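Local atomic coordinates of predicted acyltransferase with acyl-CoA N-acyltransferase domain (Escherichia coli, PDB entry 4RS2), a protein that binds coenzyme A and probably transfers acyl groups as a GNAT-family N-acyltransferase, and on overexpression suppresses silencing of target RNAs by a small RNA. Residues 48-53 and 178-183. Residues are numbered along the deposited sequence; the frame is centred on the assembly and turned at random.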
ATOM      1  N   HIS A  48      10.612   7.959   0.840  1.00 11.24           N
ATOM      2  CA  HIS A  48      11.574   8.753   1.590  1.00 12.79           C
ATOM      3  C   HIS A  48      10.915  10.016   2.154  1.00 12.36           C
ATOM      4  O   HIS A  48      11.036  10.337   3.339  1.00 13.24           O
ATOM      5  CB  HIS A  48      12.727   9.160   0.685  1.00 14.11           C
ATOM      6  CG  HIS A  48      13.689  10.087   1.352  1.00 17.49           C
ATOM      7  ND1 HIS A  48      13.570  11.459   1.283  1.00 19.34           N
ATOM      8  CD2 HIS A  48      14.747   9.840   2.157  1.00 19.78           C
ATOM      9  CE1 HIS A  48      14.532  12.016   1.995  1.00 21.29           C
ATOM     10  NE2 HIS A  48      15.251  11.057   2.545  1.00 21.27           N
ATOM     11  N   ASP A  49      10.196  10.744   1.301  1.00 11.83           N
ATOM     12  CA  ASP A  49       9.563  11.977   1.762  1.00 12.03           C
ATOM     13  C   ASP A  49       8.459  11.748   2.784  1.00 11.28           C
ATOM     14  O   ASP A  49       8.351  12.511   3.732  1.00 11.45           O
ATOM     15  CB  ASP A  49       9.049  12.788   0.582  1.00 12.40           C
ATOM     16  CG  ASP A  49      10.161  13.328  -0.302  1.00 14.50           C
ATOM     17  OD1 ASP A  49      11.360  13.195   0.032  1.00 17.12           O
ATOM     18  OD2 ASP A  49       9.822  13.902  -1.349  1.00 15.64           O
ATOM     19  N   LEU A  50       7.611  10.740   2.594  1.00 10.45           N
ATOM     20  CA  LEU A  50       6.561  10.466   3.569  1.00 10.58           C
ATOM     21  C   LEU A  50       7.160  10.120   4.909  1.00 11.80           C
ATOM     22  O   LEU A  50       6.691  10.590   5.941  1.00 12.59           O
ATOM     23  CB  LEU A  50       5.693   9.282   3.105  1.00  9.77           C
ATOM     24  CG  LEU A  50       4.798   9.504   1.888  1.00 10.13           C
ATOM     25  CD1 LEU A  50       4.200   8.206   1.397  1.00  9.68           C
ATOM     26  CD2 LEU A  50       3.708  10.518   2.176  1.00 10.23           C
ATOM     27  N   ARG A  51       8.204   9.303   4.911  1.00 12.31           N
ATOM     28  CA  ARG A  51       8.791   8.911   6.164  1.00 14.60           C
ATOM     29  C   ARG A  51       9.440  10.088   6.873  1.00 15.02           C
ATOM     30  O   ARG A  51       9.276  10.269   8.090  1.00 15.11           O
ATOM     31  CB  ARG A  51       9.847   7.825   5.951  1.00 15.74           C
ATOM     32  CG  ARG A  51      10.457   7.329   7.258  1.00 17.99           C
ATOM     33  CD  ARG A  51      11.512   6.250   7.051  1.00 19.24           C
ATOM     34  NE  ARG A  51      11.042   5.056   6.358  1.00 19.18           N
ATOM     35  CZ  ARG A  51      11.391   4.724   5.117  1.00 18.78           C
ATOM     36  NH1 ARG A  51      12.216   5.514   4.426  1.00 19.11           N
ATOM     37  NH2 ARG A  51      10.920   3.599   4.577  1.00 18.65           N
ATOM     38  N   GLU A  52      10.188  10.870   6.109  1.00 16.08           N
ATOM     39  CA  GLU A  52      10.918  11.981   6.682  1.00 18.20           C
ATOM     40  C   GLU A  52       9.975  12.987   7.318  1.00 17.05           C
ATOM     41  O   GLU A  52      10.282  13.560   8.380  1.00 18.31           O
ATOM     42  CB  GLU A  52      11.771  12.655   5.618  1.00 22.12           C
ATOM     43  CG  GLU A  52      12.672  13.756   6.173  1.00 26.63           C
ATOM     44  CD  GLU A  52      13.282  14.609   5.084  1.00 31.29           C
ATOM     45  OE1 GLU A  52      13.671  14.060   4.031  1.00 35.52           O
ATOM     46  OE2 GLU A  52      13.376  15.840   5.281  1.00 40.00           O
ATOM     47  N   ASP A  53       8.818  13.198   6.699  1.00 15.02           N
ATOM     48  CA  ASP A  53       7.883  14.217   7.172  1.00 14.64           C
ATOM     49  C   ASP A  53       6.760  13.703   8.108  1.00 14.54           C
ATOM     50  O   ASP A  53       5.904  14.476   8.539  1.00 14.99           O
ATOM     51  CB  ASP A  53       7.335  14.952   5.966  1.00 14.54           C
ATOM     52  CG  ASP A  53       8.424  15.736   5.225  1.00 15.92           C
ATOM     53  OD1 ASP A  53       9.221  16.422   5.888  1.00 17.35           O
ATOM     54  OD2 ASP A  53       8.484  15.695   3.982  1.00 15.93           O
ATOM     55  N   GLU A 178       0.258  15.729  -0.097  1.00 11.41           N
ATOM     56  CA  GLU A 178       0.822  16.387  -1.277  1.00 12.09           C
ATOM     57  C   GLU A 178       2.066  15.722  -1.838  1.00 11.39           C
ATOM     58  O   GLU A 178       2.392  15.946  -2.995  1.00 10.85           O
ATOM     59  CB  GLU A 178       1.083  17.848  -0.967  1.00 14.31           C
ATOM     60  CG  GLU A 178       2.121  18.071   0.099  1.00 17.23           C
ATOM     61  CD  GLU A 178       2.230  19.516   0.479  1.00 21.10           C
ATOM     62  OE1 GLU A 178       2.784  20.281  -0.328  1.00 25.50           O
ATOM     63  OE2 GLU A 178       1.774  19.865   1.583  1.00 25.59           O
ATOM     64  N   HIS A 179       2.760  14.892  -1.055  1.00 10.46           N
ATOM     65  CA  HIS A 179       3.935  14.194  -1.571  1.00 10.70           C
ATOM     66  C   HIS A 179       3.580  13.275  -2.725  1.00 10.11           C
ATOM     67  O   HIS A 179       4.452  12.886  -3.508  1.00 11.87           O
ATOM     68  CB  HIS A 179       4.663  13.370  -0.494  1.00 11.31           C
ATOM     69  CG  HIS A 179       5.427  14.191   0.486  1.00 12.22           C
ATOM     70  ND1 HIS A 179       5.997  15.407   0.165  1.00 13.59           N
ATOM     71  CD2 HIS A 179       5.818  13.922   1.753  1.00 12.71           C
ATOM     72  CE1 HIS A 179       6.637  15.876   1.215  1.00 13.86           C
ATOM     73  NE2 HIS A 179       6.539  15.001   2.192  1.00 13.76           N
ATOM     74  N   PHE A 180       2.299  12.969  -2.876  1.00  9.86           N
ATOM     75  CA  PHE A 180       1.839  12.133  -4.016  1.00  9.82           C
ATOM     76  C   PHE A 180       1.708  12.882  -5.340  1.00 10.96           C
ATOM     77  O   PHE A 180       1.452  12.256  -6.383  1.00 12.29           O
ATOM     78  CB  PHE A 180       0.517  11.444  -3.677  1.00  9.62           C
ATOM     79  CG  PHE A 180       0.673  10.215  -2.819  1.00  9.11           C
ATOM     80  CD1 PHE A 180       0.813  10.332  -1.452  1.00  9.29           C
ATOM     81  CD2 PHE A 180       0.700   8.952  -3.384  1.00  9.39           C
ATOM     82  CE1 PHE A 180       0.960   9.235  -0.670  1.00  9.85           C
ATOM     83  CE2 PHE A 180       0.860   7.839  -2.599  1.00  9.76           C
ATOM     84  CZ  PHE A 180       0.979   7.980  -1.230  1.00 10.00           C
ATOM     85  N   ASN A 181       1.844  14.207  -5.306  1.00 11.31           N
ATOM     86  CA  ASN A 181       1.683  15.024  -6.509  1.00 13.01           C
ATOM     87  C   ASN A 181       2.981  15.133  -7.281  1.00 14.20           C
ATOM     88  O   ASN A 181       3.402  16.221  -7.661  1.00 19.98           O
ATOM     89  CB  ASN A 181       1.178  16.402  -6.111  1.00 15.65           C
ATOM     90  CG  ASN A 181      -0.186  16.334  -5.430  1.00 18.90           C
ATOM     91  OD1 ASN A 181      -0.938  15.374  -5.626  1.00 23.20           O
ATOM     92  ND2 ASN A 181      -0.487  17.306  -4.595  1.00 22.38           N
ATOM     93  N   ARG A 182       3.622  14.001  -7.473  1.00 13.17           N
ATOM     94  CA  ARG A 182       4.853  13.906  -8.229  1.00 12.72           C
ATOM     95  C   ARG A 182       4.506  13.031  -9.424  1.00 12.20           C
ATOM     96  O   ARG A 182       3.560  12.248  -9.372  1.00 13.07           O
ATOM     97  CB  ARG A 182       5.980  13.266  -7.402  1.00 12.74           C
ATOM     98  CG  ARG A 182       5.720  11.849  -6.973  1.00 12.46           C
ATOM     99  CD  ARG A 182       6.834  11.387  -6.079  1.00 13.23           C
ATOM    100  NE  ARG A 182       6.745  12.074  -4.791  1.00 13.40           N
ATOM    101  CZ  ARG A 182       7.761  12.589  -4.099  1.00 14.58           C
ATOM    102  NH1 ARG A 182       7.509  13.142  -2.924  1.00 13.81           N
ATOM    103  NH2 ARG A 182       9.012  12.598  -4.565  1.00 15.70           N
ATOM    104  N   PHE A 183       5.279  13.137 -10.491  1.00 11.71           N
ATOM    105  CA  PHE A 183       5.042  12.376 -11.714  1.00 12.40           C
ATOM    106  C   PHE A 183       5.613  10.964 -11.692  1.00 12.93           C
ATOM    107  O   PHE A 183       6.623  10.704 -11.065  1.00 13.86           O
ATOM    108  CB  PHE A 183       5.689  13.146 -12.863  1.00 13.07           C
ATOM    109  CG  PHE A 183       5.559  12.466 -14.217  1.00 13.82           C
ATOM    110  CD1 PHE A 183       4.327  12.327 -14.809  1.00 14.01           C
ATOM    111  CD2 PHE A 183       6.683  12.019 -14.908  1.00 14.60           C
ATOM    112  CE1 PHE A 183       4.184  11.714 -16.038  1.00 15.42           C
ATOM    113  CE2 PHE A 183       6.556  11.403 -16.134  1.00 15.65           C
ATOM    114  CZ  PHE A 183       5.303  11.259 -16.712  1.00 16.13           C
TER
HETATM  115  O   HOH W   1      11.524  14.194  -3.489  1.00 19.62           O
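Asp49 and Asp53, one turn apart on helix 42-53 of this GNAT fold, both turn toward the 3-10 segment 178-180 and the loop after it; Asp53 takes His179 from the former and Asp49 takes Arg182 from the latter. The salt bridge joins Asp49 to Arg182: NH1 of Arg182 gives an almost straight bond (168°) to OD2 of Asp49, 2.9 Å away, on the anti side of that oxygen but tilted well out of the carboxylate plane. OD2 sits at the guanidinium edge, close to its plane, while the carboxylate itself is turned well away from that plane. A water accepts from NH2 of Arg182 and donates to the same OD2, closing a small ring, while OD1 of Asp49 takes a hydrogen bond from ND1 of the preceding His48.

Arginine suits its place because its several N-H groups also reach its own chain. With a bend at chi3 (71°), NE points back to the carbonyl O of His179 at 2.8 Å, which helps to fix the guanidinium before the aspartate.

His179 serves two kinds of contact. Its NE2 donates to OD2 of Asp53 over 2.7 Å, a short but bent bond (141°), and one ring face receives CB of Asp49 in a CH-pi contact, 3.7 Å from the ring centroid. A flat ring with a polar rim can thus lie against the helix and still meet a carboxylate.

Beneath these polar groups the contact is apolar and buried. The forked end of Leu50 lets its methyls meet different neighbours, CD1 Phe180 and CD2 the histidine; Leu46, earlier on the helix, meets both too. Phe180's flat ring fits between helix and central sheet, touching Ser76 of strand 69-80. CD2 of Leu50 lies 4.0 Å from CB of His179.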